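Local coordinates for protein redox-sensing transcriptional repressor Rex (Thermus thermophilus, PDB 2DT5) that probably represses transcription in response to the cellular NADH/NAD(+) redox state, binding DNA as a homodimer, at residues B[13-18]-B[73-78]; B[52-57]-B[65-70]; B[93-98]-B[145-150]; B[128-133]-B[157-162]. The protein carries 1 engineered substitution. All blocks are in the same frame, centred on the assembly; numbering follows the deposited sequence.

From the N terminus, helix 7-23 enters interaction 1 first, at 13-18. The chain returns to it at 73-78, closing a loop that holds most of the DNA-binding winged-helix domain. Interaction 2, 52-57 with 65-70, is nested inside that loop. The two share helix 64-75 and touch through side chains such as L18 and L67. The chain then passes into the Rossmann domain. Interactions 3 and 4 cross there: 128-133 falls between 93-98 and 145-150, and 157-162 closes last. Interaction 3 ties helix 90-96 to strand 143-146, and interaction 4 ties the end of strand 125-129 to helix 150-163. Interactions 1 and 3 both also meet the second subunit.

Interaction 1 of 4, residues B[13-18]-B[73-78]; sequences TYLRIL and HILGLN
No flat group takes part where L15 meets L75 and L77; the one ring edge of note lies apart from the contact, where ND2 of N78 sits at the edge of the H73 ring, in its plane. The contact belongs to the winged-helix domain. It joins helix 7-23 to the end of helix 64-75. L15 and L75 are the nearest pair of the two backbones, and their CA atoms are still 9.8 Å apart. The leucine side chains span the gap. CG of L15 is anti to its own backbone N (chi1 180°), which carries the branch out toward the other helix. Toward 73-78, CD2 alone makes the close contacts; CD1 packs on K68. L75 and L15 slide past each other in opposite directions, with L75 CD1 4.2 Å from L15 CD2. L77 meets L15 tip to tip.

Between the two partners the chain turns at G76. Its positive phi, one that glycine readily takes, completes a Schellman motif, and G76 N bonds back to H73 O. The turn presents L75 and L77 to the same methyl. L75 also packs on I8 and I12 of helix 7-23. T194 of the second subunit packs on both L75 and L77, so this joint borders the dimer interface. The tightest approach is L15 CD2 to L77 CD1, at 3.5 Å.

Interaction 2 of 4, residues B[52-57]-B[65-70]; sequences FGSYGT and PVLKRE. With SO4 (sulfate ion), chain J.
S54 faces L67 with their CA atoms 6.6 Å apart, where the loop after helix 42-51 passes alongside helix 64-75. This is the winged-helix domain, and 52-57 leads on toward strand 62-63. Helix 42-51 ends in a Schellman motif with G53, at positive phi, as its C-prime residue. S54 comes next and points its side chain at helix 64-75. Its OG lies beside its own backbone N, anti to the carbonyl carbon (chi1 -74°). There it donates a hydrogen bond to E70 OE1. The modelled length is very short, 2.5 Å, and the exact value should not be pressed. E70 reaches the serine with its chain extended beyond CG. L67 meets the same serine with its CD1, which lies 3.4 Å from S54 CB, tighter than usual for two carbons. L67 also packs on L18 and L49, which links the loop to the other helices.

Y55 turns away from this contact. Its ring packs on R46 and S50, and its hydroxyl binds a sulfate ion, probably from the crystallisation liquor. S31 OG, R46 NE and the backbone N atoms of G59 and G61 hold the same ion. A phenylalanine here would probably leave the sulfate without its tyrosine donor, and the ion would be held less firmly. Y55 OH gives its hydrogen bond to sulfate O1 at 2.9 Å, with O1 at the ring edge, near the ring plane.

Interaction 3 of 4, residues B[93-98]-B[145-150]; sequences SALADY and LLTVPR. With NAD (nicotinamide-adenine-dinucleotide), chain L.
T147 OG1 is held by two backbone carbonyls, G87 O through a hydrogen bond and V86 O through a weak one. This ties the end of strand 143-146 to the start of the glycine-rich loop. With chi1 at 48°, OG1 takes the crowded position between backbone N and carbonyl carbon, and CG2 is left to face helix 90-96. There it meets L95 CD1 at 3.6 Å. The same L95 methyl also touches L145 CD2, at 4.1 Å. L95 crosses both partners obliquely, and a single methyl thus bridges two residues of the strand end. L95 also packs on I85 and F171, on F189 of the second subunit and on a second bound NAD.

Beyond T147 the chain lines the cofactor. V148 O accepts a hydrogen bond of 2.7 Å from NAD O3D, a hydroxyl of the nicotinamide ribose. V148 CG1 lies over the face of the adenine, 3.5 Å from C4A. V148 thus meets both halves of the dinucleotide, the nicotinamide ribose through its backbone O and the adenine through CG1. P149 CD comes 3.5 Å from O4B of the adenine ribose. T147 O is close to NAD C5D.

A helix after the glycine-rich loop, packed on the strand beyond, with NAD running across the strand ends, is characteristic of the Rossmann fold. G87, G89 and G92 fit the GxGxxG pattern of such sites.

Interaction 4 of 4, residues B[128-133]-B[157-162]; sequences EHVDLL and ADLLVA
At one edge of the Rossmann domain, the 3-10 turn after strand 125-129 packs against helix 150-163, which leads on to strand 167-170. L133 meets L160, and their CA atoms are 7.1 Å apart, the nearest pair of the two segments. The two leucines run at a slant to each other. L133 CD1 touches L160 CD2 at 3.7 Å, and L133 CD2 comes within 4.0 Å of the same L160 methyl. L133 CD1 also reaches L159 CB, 4.2 Å away. Earlier in the turn, V130 CG2 approaches L159 CD1 at 4.4 Å.

The turn is fixed from within. D131 N donates to H129 ND1 at 2.8 Å, with an N-H...N angle of 159°. The donor lies 11° out of the imidazole plane. The bond therefore uses ND1 as an acceptor and limits rotation of the ring. L132 N and L133 N bond back to H129 O and V130 O.

V130 also touches NAD, so the turn borders the cofactor pocket. L160 packs on I165 and I168, and L133 on F111 of strand 105-112. Apart from L133 CD1 lying near L159 O, the contact joins apolar side chains, held by burial of methyls without hydrogen bond or charge pair.

Interaction 1 of 4, residues B[13-18]-B[73-78]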
# COMPACT_ATOMS: atom_id res chain seq x y z
N THR B 13 -4.92 -10.69 -2.93
CA THR B 13 -6.27 -10.14 -3.05
C THR B 13 -7.33 -11.24 -2.92
O THR B 13 -8.32 -11.09 -2.20
CB THR B 13 -6.47 -9.45 -4.40
OG1 THR B 13 -5.58 -8.34 -4.50
CG2 THR B 13 -7.90 -8.98 -4.54
N TYR B 14 -7.10 -12.35 -3.63
CA TYR B 14 -8.03 -13.48 -3.61
C TYR B 14 -8.19 -13.99 -2.19
O TYR B 14 -9.29 -14.40 -1.78
CB TYR B 14 -7.51 -14.62 -4.49
CG TYR B 14 -7.25 -14.26 -5.94
CD1 TYR B 14 -6.28 -14.94 -6.68
CD2 TYR B 14 -8.01 -13.29 -6.59
CE1 TYR B 14 -6.05 -14.65 -8.03
CE2 TYR B 14 -7.79 -12.99 -7.95
CZ TYR B 14 -6.81 -13.68 -8.66
OH TYR B 14 -6.54 -13.39 -9.97
N LEU B 15 -7.10 -13.98 -1.44
CA LEU B 15 -7.13 -14.46 -0.07
C LEU B 15 -7.98 -13.55 0.81
O LEU B 15 -8.75 -14.04 1.65
CB LEU B 15 -5.71 -14.58 0.48
CG LEU B 15 -5.64 -15.08 1.92
CD1 LEU B 15 -6.28 -16.46 2.01
CD2 LEU B 15 -4.18 -15.12 2.39
N ARG B 16 -7.85 -12.23 0.64
CA ARG B 16 -8.66 -11.28 1.43
C ARG B 16 -10.13 -11.55 1.13
O ARG B 16 -10.93 -11.70 2.05
CB ARG B 16 -8.35 -9.81 1.05
CG ARG B 16 -6.92 -9.37 1.33
CD ARG B 16 -6.41 -10.02 2.61
NE ARG B 16 -5.00 -9.73 2.85
CZ ARG B 16 -4.24 -10.41 3.70
NH1 ARG B 16 -4.75 -11.43 4.40
NH2 ARG B 16 -2.98 -10.06 3.87
N ILE B 17 -10.45 -11.63 -0.15
CA ILE B 17 -11.80 -11.91 -0.61
C ILE B 17 -12.34 -13.20 0.01
O ILE B 17 -13.45 -13.24 0.53
CB ILE B 17 -11.83 -12.04 -2.12
CG1 ILE B 17 -11.51 -10.68 -2.76
CG2 ILE B 17 -13.17 -12.57 -2.58
CD1 ILE B 17 -11.30 -10.75 -4.25
N LEU B 18 -11.53 -14.26 -0.06
CA LEU B 18 -11.92 -15.55 0.50
C LEU B 18 -12.13 -15.48 2.00
O LEU B 18 -12.99 -16.17 2.55
CB LEU B 18 -10.84 -16.62 0.19
CG LEU B 18 -10.67 -17.10 -1.26
CD1 LEU B 18 -9.36 -17.89 -1.40
CD2 LEU B 18 -11.88 -17.95 -1.65
N HIS B 73 -0.68 -21.47 2.03
CA HIS B 73 0.53 -22.28 1.94
C HIS B 73 1.49 -21.72 0.89
O HIS B 73 2.70 -21.57 1.12
CB HIS B 73 0.22 -23.74 1.60
CG HIS B 73 1.45 -24.59 1.45
ND1 HIS B 73 1.92 -25.00 0.23
CD2 HIS B 73 2.32 -25.04 2.38
CE1 HIS B 73 3.05 -25.68 0.40
NE2 HIS B 73 3.31 -25.72 1.70
N ILE B 74 0.93 -21.40 -0.27
CA ILE B 74 1.72 -20.84 -1.36
C ILE B 74 2.40 -19.54 -0.95
O ILE B 74 3.58 -19.33 -1.25
CB ILE B 74 0.84 -20.54 -2.56
CG1 ILE B 74 0.36 -21.85 -3.17
CG2 ILE B 74 1.60 -19.69 -3.60
CD1 ILE B 74 -0.83 -21.68 -4.10
N LEU B 75 1.66 -18.68 -0.26
CA LEU B 75 2.18 -17.39 0.14
C LEU B 75 3.14 -17.45 1.32
O LEU B 75 3.82 -16.47 1.63
CB LEU B 75 1.01 -16.43 0.43
CG LEU B 75 0.16 -16.11 -0.82
CD1 LEU B 75 -1.13 -15.38 -0.43
CD2 LEU B 75 0.97 -15.25 -1.79
N GLY B 76 3.21 -18.62 1.97
CA GLY B 76 4.09 -18.80 3.11
C GLY B 76 3.46 -18.31 4.40
O GLY B 76 4.16 -18.07 5.38
N LEU B 77 2.14 -18.18 4.41
CA LEU B 77 1.44 -17.71 5.60
C LEU B 77 1.18 -18.80 6.64
O LEU B 77 0.89 -18.52 7.80
CB LEU B 77 0.14 -17.03 5.19
CG LEU B 77 0.38 -15.78 4.32
CD1 LEU B 77 -0.93 -15.31 3.68
CD2 LEU B 77 0.99 -14.68 5.17
N ASN B 78 1.30 -20.06 6.23
CA ASN B 78 1.07 -21.14 7.18
C ASN B 78 2.36 -21.39 7.95
O ASN B 78 2.51 -22.38 8.65
CB ASN B 78 0.59 -22.41 6.47
CG ASN B 78 1.53 -22.86 5.38
OD1 ASN B 78 2.27 -22.06 4.81
ND2 ASN B 78 1.48 -24.15 5.05

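Interaction 2 of 4, residues B[52-57]-B[65-70]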
# COMPACT_ATOMS: atom_id res chain seq x y z
N PHE B 52 -0.72 -22.05 -10.02
CA PHE B 52 -0.30 -22.41 -8.67
C PHE B 52 -0.92 -23.68 -8.10
O PHE B 52 -0.81 -23.95 -6.91
CB PHE B 52 -0.51 -21.22 -7.71
CG PHE B 52 0.41 -20.06 -7.97
CD1 PHE B 52 0.02 -19.01 -8.78
CD2 PHE B 52 1.70 -20.05 -7.44
CE1 PHE B 52 0.91 -17.97 -9.08
CE2 PHE B 52 2.59 -19.02 -7.73
CZ PHE B 52 2.19 -17.98 -8.56
N GLY B 53 -1.58 -24.48 -8.94
CA GLY B 53 -2.14 -25.76 -8.56
C GLY B 53 -3.45 -25.81 -7.75
O GLY B 53 -3.80 -26.87 -7.27
N SER B 54 -4.19 -24.71 -7.61
CA SER B 54 -5.44 -24.78 -6.85
C SER B 54 -6.69 -24.94 -7.72
O SER B 54 -7.81 -24.97 -7.22
CB SER B 54 -5.61 -23.54 -5.98
OG SER B 54 -4.74 -23.59 -4.87
N TYR B 55 -6.50 -25.05 -9.03
CA TYR B 55 -7.64 -25.22 -9.91
C TYR B 55 -8.05 -26.69 -10.02
O TYR B 55 -7.20 -27.58 -10.06
CB TYR B 55 -7.33 -24.62 -11.29
CG TYR B 55 -8.56 -24.43 -12.14
CD1 TYR B 55 -9.70 -23.81 -11.61
CD2 TYR B 55 -8.62 -24.89 -13.45
CE1 TYR B 55 -10.86 -23.65 -12.36
CE2 TYR B 55 -9.77 -24.74 -14.22
CZ TYR B 55 -10.89 -24.12 -13.66
OH TYR B 55 -12.05 -24.00 -14.39
N GLY B 56 -9.36 -26.95 -10.05
CA GLY B 56 -9.83 -28.32 -10.16
C GLY B 56 -10.14 -28.69 -11.60
O GLY B 56 -9.33 -29.32 -12.29
N THR B 57 -11.32 -28.30 -12.05
CA THR B 57 -11.75 -28.57 -13.42
C THR B 57 -12.76 -27.51 -13.83
O THR B 57 -13.46 -26.94 -12.98
CB THR B 57 -12.41 -29.97 -13.52
OG1 THR B 57 -11.50 -30.97 -13.05
CG2 THR B 57 -12.78 -30.28 -14.97
N PRO B 65 -12.92 -22.64 2.03
CA PRO B 65 -11.88 -23.00 3.00
C PRO B 65 -10.70 -23.78 2.43
O PRO B 65 -9.59 -23.67 2.95
CB PRO B 65 -12.65 -23.80 4.06
CG PRO B 65 -13.80 -24.39 3.28
CD PRO B 65 -14.22 -23.26 2.37
N VAL B 66 -10.94 -24.56 1.38
CA VAL B 66 -9.87 -25.35 0.76
C VAL B 66 -8.89 -24.40 0.09
O VAL B 66 -7.70 -24.39 0.40
CB VAL B 66 -10.42 -26.34 -0.30
CG1 VAL B 66 -9.26 -26.97 -1.10
CG2 VAL B 66 -11.23 -27.42 0.39
N LEU B 67 -9.42 -23.59 -0.82
CA LEU B 67 -8.62 -22.63 -1.53
C LEU B 67 -7.88 -21.68 -0.57
O LEU B 67 -6.70 -21.40 -0.75
CB LEU B 67 -9.49 -21.85 -2.51
CG LEU B 67 -8.73 -20.83 -3.35
CD1 LEU B 67 -7.57 -21.51 -4.04
CD2 LEU B 67 -9.66 -20.20 -4.36
N LYS B 68 -8.57 -21.20 0.46
CA LYS B 68 -7.90 -20.29 1.39
C LYS B 68 -6.67 -20.93 2.02
O LYS B 68 -5.63 -20.29 2.15
CB LYS B 68 -8.85 -19.82 2.49
CG LYS B 68 -8.15 -19.03 3.59
CD LYS B 68 -9.12 -18.54 4.66
CE LYS B 68 -8.83 -19.21 5.99
NZ LYS B 68 -9.76 -18.75 7.06
N ARG B 69 -6.79 -22.19 2.42
CA ARG B 69 -5.65 -22.88 3.02
C ARG B 69 -4.53 -23.02 1.99
O ARG B 69 -3.35 -22.90 2.31
CB ARG B 69 -6.08 -24.26 3.51
CG ARG B 69 -4.99 -25.03 4.22
CD ARG B 69 -5.52 -26.33 4.85
NE ARG B 69 -4.52 -26.96 5.71
CZ ARG B 69 -4.72 -28.08 6.41
NH1 ARG B 69 -5.90 -28.70 6.37
NH2 ARG B 69 -3.75 -28.58 7.17
N GLU B 70 -4.91 -23.27 0.74
CA GLU B 70 -3.91 -23.42 -0.32
C GLU B 70 -3.17 -22.13 -0.60
O GLU B 70 -1.94 -22.11 -0.70
CB GLU B 70 -4.58 -23.93 -1.60
CG GLU B 70 -5.17 -25.34 -1.41
CD GLU B 70 -5.87 -25.87 -2.65
OE1 GLU B 70 -6.23 -25.07 -3.53
OE2 GLU B 70 -6.08 -27.10 -2.73
S SO4 J . -14.68 -22.20 -12.57
O1 SO4 J . -13.36 -21.78 -13.07
O2 SO4 J . -14.65 -23.65 -12.33
O3 SO4 J . -15.01 -21.52 -11.30
O4 SO4 J . -15.70 -21.86 -13.58

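Interaction 3 of 4, residues B[93-98]-B[145-150]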
# COMPACT_ATOMS: atom_id res chain seq x y z
N SER B 93 8.06 2.51 16.57
CA SER B 93 7.34 2.22 17.81
C SER B 93 5.86 1.96 17.56
O SER B 93 5.24 1.15 18.25
CB SER B 93 7.53 3.36 18.82
OG SER B 93 8.90 3.52 19.15
N ALA B 94 5.30 2.67 16.59
CA ALA B 94 3.90 2.49 16.23
C ALA B 94 3.75 1.05 15.69
O ALA B 94 2.82 0.33 16.05
CB ALA B 94 3.49 3.50 15.14
N LEU B 95 4.70 0.63 14.85
CA LEU B 95 4.70 -0.71 14.28
C LEU B 95 4.83 -1.82 15.32
O LEU B 95 4.20 -2.86 15.18
CB LEU B 95 5.82 -0.85 13.25
CG LEU B 95 5.64 -0.03 11.97
CD1 LEU B 95 6.84 -0.21 11.06
CD2 LEU B 95 4.38 -0.47 11.26
N ALA B 96 5.63 -1.60 16.37
CA ALA B 96 5.79 -2.61 17.41
C ALA B 96 4.46 -2.84 18.12
O ALA B 96 4.23 -3.92 18.66
CB ALA B 96 6.86 -2.18 18.43
N ASP B 97 3.60 -1.82 18.13
CA ASP B 97 2.27 -1.95 18.75
C ASP B 97 1.13 -2.26 17.76
O ASP B 97 -0.02 -2.38 18.17
CB ASP B 97 1.87 -0.68 19.52
CG ASP B 97 2.65 -0.52 20.81
OD1 ASP B 97 3.12 -1.53 21.34
OD2 ASP B 97 2.78 0.63 21.30
N TYR B 98 1.42 -2.34 16.46
CA TYR B 98 0.36 -2.62 15.47
C TYR B 98 -0.25 -3.98 15.81
O TYR B 98 0.46 -4.97 15.93
CB TYR B 98 0.93 -2.65 14.05
CG TYR B 98 -0.11 -2.88 12.98
CD1 TYR B 98 -1.13 -1.96 12.77
CD2 TYR B 98 -0.04 -3.99 12.13
CE1 TYR B 98 -2.07 -2.14 11.74
CE2 TYR B 98 -0.96 -4.18 11.09
CZ TYR B 98 -1.97 -3.24 10.90
OH TYR B 98 -2.87 -3.37 9.87
N LEU B 145 11.86 -4.92 9.38
CA LEU B 145 11.07 -3.73 9.02
C LEU B 145 12.04 -2.55 9.22
O LEU B 145 12.42 -2.23 10.35
CB LEU B 145 9.83 -3.60 9.93
CG LEU B 145 8.58 -4.41 9.52
CD1 LEU B 145 8.94 -5.86 9.31
CD2 LEU B 145 7.48 -4.28 10.59
N LEU B 146 12.44 -1.94 8.11
CA LEU B 146 13.39 -0.84 8.16
C LEU B 146 12.71 0.50 8.27
O LEU B 146 12.16 1.00 7.30
CB LEU B 146 14.29 -0.86 6.92
CG LEU B 146 15.54 0.04 7.02
CD1 LEU B 146 16.31 -0.26 8.32
CD2 LEU B 146 16.43 -0.18 5.80
N THR B 147 12.81 1.11 9.45
CA THR B 147 12.19 2.40 9.71
C THR B 147 13.20 3.41 10.27
O THR B 147 12.95 4.04 11.30
CB THR B 147 11.00 2.22 10.69
OG1 THR B 147 11.43 1.42 11.80
CG2 THR B 147 9.85 1.47 9.99
N VAL B 148 14.36 3.53 9.62
CA VAL B 148 15.36 4.51 10.03
C VAL B 148 15.26 5.65 9.03
O VAL B 148 14.67 5.48 7.96
CB VAL B 148 16.82 3.93 9.99
CG1 VAL B 148 16.92 2.70 10.88
CG2 VAL B 148 17.20 3.57 8.56
N PRO B 149 15.80 6.84 9.36
CA PRO B 149 15.72 7.96 8.41
C PRO B 149 16.38 7.56 7.08
O PRO B 149 17.21 6.65 7.04
CB PRO B 149 16.51 9.07 9.12
CG PRO B 149 16.33 8.76 10.56
CD PRO B 149 16.48 7.25 10.60
N ARG B 150 16.01 8.24 6.00
CA ARG B 150 16.56 7.98 4.67
C ARG B 150 18.08 7.90 4.65
O ARG B 150 18.68 6.94 4.14
CB ARG B 150 16.12 9.07 3.70
CG ARG B 150 16.73 8.95 2.32
CD ARG B 150 16.04 9.83 1.31
NE ARG B 150 16.33 9.40 -0.06
CZ ARG B 150 15.67 9.80 -1.14
NH1 ARG B 150 14.66 10.66 -1.03
NH2 ARG B 150 16.00 9.34 -2.34
PA NAD L . 12.39 9.10 13.65
O1A NAD L . 11.29 9.36 14.64
O2A NAD L . 13.45 10.14 13.44
O5B NAD L . 13.01 7.74 14.09
C5B NAD L . 14.13 7.13 13.40
C4B NAD L . 14.78 6.21 14.40
O4B NAD L . 15.88 5.59 13.65
C3B NAD L . 15.51 6.89 15.62
O3B NAD L . 15.01 6.32 16.87
C2B NAD L . 17.00 6.62 15.42
O2B NAD L . 17.79 6.52 16.54
C1B NAD L . 16.90 5.34 14.58
N9A NAD L . 18.08 5.08 13.79
C8A NAD L . 18.92 5.87 13.00
N7A NAD L . 19.90 5.19 12.44
C5A NAD L . 19.77 3.91 12.82
C6A NAD L . 20.53 2.68 12.53
N6A NAD L . 21.59 2.68 11.76
N1A NAD L . 20.04 1.53 13.15
C2A NAD L . 18.96 1.46 13.95
N3A NAD L . 18.20 2.60 14.26
C4A NAD L . 18.64 3.80 13.68
O3 NAD L . 11.74 8.80 12.22
PN NAD L . 10.21 8.37 11.78
O1N NAD L . 9.38 9.58 11.66
O2N NAD L . 9.80 7.29 12.73
O5D NAD L . 10.50 7.81 10.29
C5D NAD L . 11.29 6.60 10.09
C4D NAD L . 11.40 6.32 8.64
O4D NAD L . 10.02 6.08 8.09
C3D NAD L . 11.97 7.51 7.77
O3D NAD L . 12.82 7.00 6.72
C2D NAD L . 10.71 8.11 7.18
O2D NAD L . 10.91 8.93 6.08
C1D NAD L . 9.88 6.81 6.88
N1N NAD L . 8.48 7.15 6.53
C2N NAD L . 7.86 6.26 5.61
C3N NAD L . 6.55 6.18 5.44
C7N NAD L . 5.98 5.25 4.42
O7N NAD L . 4.77 5.38 4.12
N7N NAD L . 6.78 4.35 3.84
C4N NAD L . 5.60 7.05 6.27
C5N NAD L . 6.23 7.30 7.63
C6N NAD L . 7.60 7.65 7.60

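Interaction 4 of 4, residues B[128-133]-B[157-162]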
# COMPACT_ATOMS: atom_id res chain seq x y z
N GLU B 128 17.14 -3.24 21.69
CA GLU B 128 18.56 -3.56 21.79
C GLU B 128 19.34 -2.73 20.79
O GLU B 128 18.76 -2.13 19.87
CB GLU B 128 18.80 -5.05 21.53
CG GLU B 128 18.01 -5.94 22.46
CD GLU B 128 18.26 -7.41 22.20
OE1 GLU B 128 19.10 -8.01 22.91
OE2 GLU B 128 17.63 -7.96 21.27
N HIS B 129 20.65 -2.69 20.97
CA HIS B 129 21.48 -1.92 20.07
C HIS B 129 21.63 -2.66 18.75
O HIS B 129 21.74 -3.90 18.71
CB HIS B 129 22.84 -1.64 20.70
CG HIS B 129 23.64 -0.62 19.94
ND1 HIS B 129 24.25 -0.91 18.74
CD2 HIS B 129 23.85 0.70 20.16
CE1 HIS B 129 24.80 0.19 18.25
NE2 HIS B 129 24.57 1.18 19.10
N VAL B 130 21.63 -1.90 17.66
CA VAL B 130 21.73 -2.50 16.35
C VAL B 130 22.99 -3.37 16.20
O VAL B 130 23.07 -4.22 15.32
CB VAL B 130 21.70 -1.43 15.25
CG1 VAL B 130 22.99 -0.66 15.24
CG2 VAL B 130 21.43 -2.07 13.91
N ASP B 131 23.98 -3.16 17.08
CA ASP B 131 25.21 -3.96 17.02
C ASP B 131 24.93 -5.43 17.33
O ASP B 131 25.71 -6.30 16.96
CB ASP B 131 26.27 -3.45 18.00
CG ASP B 131 26.84 -2.12 17.60
OD1 ASP B 131 26.80 -1.79 16.40
OD2 ASP B 131 27.35 -1.39 18.49
N LEU B 132 23.81 -5.69 18.01
CA LEU B 132 23.42 -7.06 18.37
C LEU B 132 22.82 -7.91 17.25
O LEU B 132 22.63 -9.11 17.42
CB LEU B 132 22.45 -7.02 19.55
CG LEU B 132 23.12 -6.85 20.91
CD1 LEU B 132 22.09 -6.50 21.97
CD2 LEU B 132 23.84 -8.13 21.26
N LEU B 133 22.53 -7.30 16.10
CA LEU B 133 21.94 -8.02 14.96
C LEU B 133 22.64 -9.34 14.61
O LEU B 133 21.99 -10.38 14.47
CB LEU B 133 21.93 -7.14 13.71
CG LEU B 133 20.88 -6.04 13.53
CD1 LEU B 133 21.11 -5.41 12.18
CD2 LEU B 133 19.47 -6.63 13.61
N ALA B 157 20.66 -1.36 6.13
CA ALA B 157 20.37 -2.53 5.30
C ALA B 157 21.62 -3.40 5.17
O ALA B 157 21.53 -4.63 5.25
CB ALA B 157 19.89 -2.09 3.92
N ASP B 158 22.78 -2.77 4.98
CA ASP B 158 24.05 -3.48 4.86
C ASP B 158 24.28 -4.31 6.11
O ASP B 158 24.67 -5.48 6.04
CB ASP B 158 25.20 -2.48 4.69
CG ASP B 158 25.14 -1.76 3.36
OD1 ASP B 158 25.80 -0.70 3.23
OD2 ASP B 158 24.44 -2.24 2.44
N LEU B 159 24.03 -3.70 7.26
CA LEU B 159 24.17 -4.39 8.53
C LEU B 159 23.21 -5.58 8.62
O LEU B 159 23.56 -6.63 9.17
CB LEU B 159 23.92 -3.43 9.69
CG LEU B 159 25.01 -2.37 9.88
CD1 LEU B 159 24.62 -1.38 11.00
CD2 LEU B 159 26.33 -3.07 10.22
N LEU B 160 22.00 -5.41 8.10
CA LEU B 160 21.00 -6.48 8.12
C LEU B 160 21.45 -7.62 7.22
O LEU B 160 21.36 -8.79 7.59
CB LEU B 160 19.63 -5.95 7.67
CG LEU B 160 18.88 -5.22 8.80
CD1 LEU B 160 17.71 -4.40 8.25
CD2 LEU B 160 18.40 -6.24 9.82
N VAL B 161 21.93 -7.28 6.03
CA VAL B 161 22.41 -8.31 5.11
C VAL B 161 23.52 -9.09 5.80
O VAL B 161 23.49 -10.31 5.86
CB VAL B 161 22.96 -7.68 3.82
CG1 VAL B 161 23.60 -8.76 2.95
CG2 VAL B 161 21.83 -6.99 3.06
N ALA B 162 24.49 -8.36 6.35
CA ALA B 162 25.61 -8.99 7.03
C ALA B 162 25.17 -9.93 8.15
O ALA B 162 25.74 -11.01 8.31
CB ALA B 162 26.54 -7.92 7.59